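Local coordinates for eukaryotic initiation factor 4F subunit P150 (Saccharomyces cerevisiae, PDB 2VSO), which helps form the cap-binding eIF4F complex on which the translation apparatus assembles, here represented by the subunit's eIF4A-binding MIF4G middle domain, at residues Met202-Thr206 against Leu249-Leu253. Sequence-based numbering, arbitrary orientation.
Sequences MKDLT and LFGIL
Leu249 O accepts two backbone N-H groups within its own helix, Ile252 N at 3.1 Å and Leu253 N at 3.2 Å, and the side chains of these three residues meet helix 191-206 across the contact. The two helices belong to the all-helical HEAT-type solenoid of the MIF4G domain and run nearly parallel here, their segment axes 23° apart. Across the interface the side chains meet one another through carbon atoms and the methionine sulfur. Ile252 is the residue most covered by the other helix, and its branches touch different neighbours. Its CG2 lies 3.5 Å from Leu205 CB, while CD1, carried on an extended chain (chi2 174°), comes to 3.6 Å from Thr206 CG2, the two side chains crossing at about a right angle. Leu205 CD2 touches two leucines of the partner helix, 3.5 Å from Leu249 CD1 and 3.8 Å from Leu253 CD2. Leu205 also packs on Thr213, Leu214 and Val217 of helix 211-228, and Leu253 reaches Ile273 of helix 264-278, joining the contact to both of these helices. Leu249, its CG anti to the backbone N (chi1 173°), also sends CD1 towards Met202, whose CG lies 3.7 Å away; past that point the methionine chain bends, with SD 4.0 Å from Leu249 CB.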
ATOM      1  N   MET C 202     -17.006   7.489 -20.134  1.00 55.55           N
ATOM      2  CA  MET C 202     -17.618   8.778 -20.421  1.00 55.78           C
ATOM      3  C   MET C 202     -19.083   8.802 -19.995  1.00 60.48           C
ATOM      4  O   MET C 202     -19.605   9.829 -19.584  1.00 86.37           O
ATOM      5  CB  MET C 202     -17.499   9.118 -21.902  1.00 55.59           C
ATOM      6  CG  MET C 202     -16.076   9.317 -22.394  1.00 58.93           C
ATOM      7  SD  MET C 202     -16.025   9.884 -24.104  1.00 75.33           S
ATOM      8  CE  MET C 202     -16.725   8.451 -24.921  1.00141.14           C
ATOM      9  N   LYS C 203     -19.741   7.659 -20.090  1.00 67.86           N
ATOM     10  CA  LYS C 203     -21.138   7.558 -19.704  1.00 72.88           C
ATOM     11  C   LYS C 203     -21.289   7.857 -18.207  1.00 57.71           C
ATOM     12  O   LYS C 203     -22.187   8.584 -17.805  1.00 68.33           O
ATOM     13  CB  LYS C 203     -21.673   6.163 -20.045  1.00 83.63           C
ATOM     14  CG  LYS C 203     -23.133   6.117 -20.498  1.00 84.25           C
ATOM     15  CD  LYS C 203     -24.097   5.960 -19.330  1.00 89.21           C
ATOM     16  CE  LYS C 203     -25.539   5.907 -19.810  1.00102.11           C
ATOM     17  NZ  LYS C 203     -26.502   6.039 -18.682  1.00114.76           N
ATOM     18  N   ASP C 204     -20.395   7.303 -17.393  1.00 55.91           N
ATOM     19  CA  ASP C 204     -20.443   7.496 -15.950  1.00 55.79           C
ATOM     20  C   ASP C 204     -19.881   8.862 -15.547  1.00 65.72           C
ATOM     21  O   ASP C 204     -20.150   9.369 -14.452  1.00 65.36           O
ATOM     22  CB  ASP C 204     -19.687   6.374 -15.228  1.00 49.23           C
ATOM     23  CG  ASP C 204     -20.387   5.025 -15.342  1.00 88.75           C
ATOM     24  OD1 ASP C 204     -21.266   4.880 -16.216  1.00110.78           O
ATOM     25  OD2 ASP C 204     -20.055   4.107 -14.561  1.00 89.72           O
ATOM     26  N   LEU C 205     -19.106   9.458 -16.444  1.00 63.44           N
ATOM     27  CA  LEU C 205     -18.511  10.760 -16.203  1.00 73.33           C
ATOM     28  C   LEU C 205     -19.527  11.896 -16.306  1.00 87.10           C
ATOM     29  O   LEU C 205     -19.322  12.975 -15.740  1.00103.26           O
ATOM     30  CB  LEU C 205     -17.360  10.993 -17.176  1.00 76.59           C
ATOM     31  CG  LEU C 205     -15.944  10.882 -16.619  1.00 65.48           C
ATOM     32  CD1 LEU C 205     -15.886  10.003 -15.386  1.00 37.66           C
ATOM     33  CD2 LEU C 205     -15.019  10.388 -17.719  1.00 68.29           C
ATOM     34  N   THR C 206     -20.618  11.663 -17.023  1.00 75.30           N
ATOM     35  CA  THR C 206     -21.644  12.691 -17.162  1.00 81.99           C
ATOM     36  C   THR C 206     -22.781  12.549 -16.148  1.00 81.68           C
ATOM     37  O   THR C 206     -23.531  13.496 -15.934  1.00 97.55           O
ATOM     38  CB  THR C 206     -22.194  12.765 -18.590  1.00 81.59           C
ATOM     39  OG1 THR C 206     -22.419  11.441 -19.085  1.00 87.90           O
ATOM     40  CG2 THR C 206     -21.197  13.456 -19.496  1.00 78.97           C
ATOM     41  N   LEU C 249     -14.029  13.725 -24.263  1.00 65.34           N
ATOM     42  CA  LEU C 249     -13.742  13.248 -22.918  1.00 67.14           C
ATOM     43  C   LEU C 249     -13.123  14.327 -22.015  1.00 69.32           C
ATOM     44  O   LEU C 249     -13.490  14.467 -20.846  1.00 68.98           O
ATOM     45  CB  LEU C 249     -12.828  12.025 -23.004  1.00 49.59           C
ATOM     46  CG  LEU C 249     -12.248  11.427 -21.727  1.00 58.63           C
ATOM     47  CD1 LEU C 249     -13.326  11.196 -20.681  1.00 55.68           C
ATOM     48  CD2 LEU C 249     -11.511  10.147 -22.047  1.00 51.57           C
ATOM     49  N   PHE C 250     -12.180  15.084 -22.563  1.00 57.99           N
ATOM     50  CA  PHE C 250     -11.543  16.164 -21.829  1.00 57.88           C
ATOM     51  C   PHE C 250     -12.497  17.338 -21.593  1.00 65.88           C
ATOM     52  O   PHE C 250     -12.340  18.095 -20.641  1.00 74.01           O
ATOM     53  CB  PHE C 250     -10.257  16.599 -22.524  1.00 46.19           C
ATOM     54  CG  PHE C 250      -9.077  15.733 -22.191  1.00 65.00           C
ATOM     55  CD1 PHE C 250      -8.836  14.572 -22.895  1.00 75.36           C
ATOM     56  CD2 PHE C 250      -8.223  16.070 -21.155  1.00 54.05           C
ATOM     57  CE1 PHE C 250      -7.761  13.770 -22.579  1.00 78.49           C
ATOM     58  CE2 PHE C 250      -7.147  15.277 -20.839  1.00 50.48           C
ATOM     59  CZ  PHE C 250      -6.912  14.127 -21.549  1.00 51.57           C
ATOM     60  N   GLY C 251     -13.503  17.470 -22.445  1.00 53.06           N
ATOM     61  CA  GLY C 251     -14.531  18.464 -22.230  1.00 55.52           C
ATOM     62  C   GLY C 251     -15.475  18.094 -21.100  1.00 60.62           C
ATOM     63  O   GLY C 251     -16.118  18.951 -20.514  1.00 87.49           O
ATOM     64  N   ILE C 252     -15.565  16.807 -20.799  1.00 56.99           N
ATOM     65  CA  ILE C 252     -16.422  16.328 -19.725  1.00 60.56           C
ATOM     66  C   ILE C 252     -15.689  16.522 -18.427  1.00 61.54           C
ATOM     67  O   ILE C 252     -16.301  16.725 -17.380  1.00 79.73           O
ATOM     68  CB  ILE C 252     -16.754  14.825 -19.885  1.00 55.21           C
ATOM     69  CG1 ILE C 252     -17.813  14.619 -20.968  1.00 45.43           C
ATOM     70  CG2 ILE C 252     -17.243  14.234 -18.581  1.00 53.74           C
ATOM     71  CD1 ILE C 252     -18.065  13.176 -21.258  1.00 61.92           C
ATOM     72  N   LEU C 253     -14.365  16.451 -18.512  1.00 67.01           N
ATOM     73  CA  LEU C 253     -13.498  16.580 -17.354  1.00 61.71           C
ATOM     74  C   LEU C 253     -13.291  18.043 -16.976  1.00 64.49           C
ATOM     75  O   LEU C 253     -13.226  18.375 -15.802  1.00 73.25           O
ATOM     76  CB  LEU C 253     -12.150  15.904 -17.618  1.00 43.36           C
ATOM     77  CG  LEU C 253     -12.107  14.405 -17.926  1.00 56.65           C
ATOM     78  CD1 LEU C 253     -10.666  13.894 -17.826  1.00 45.28           C
ATOM     79  CD2 LEU C 253     -13.036  13.592 -17.011  1.00 45.37           C
TER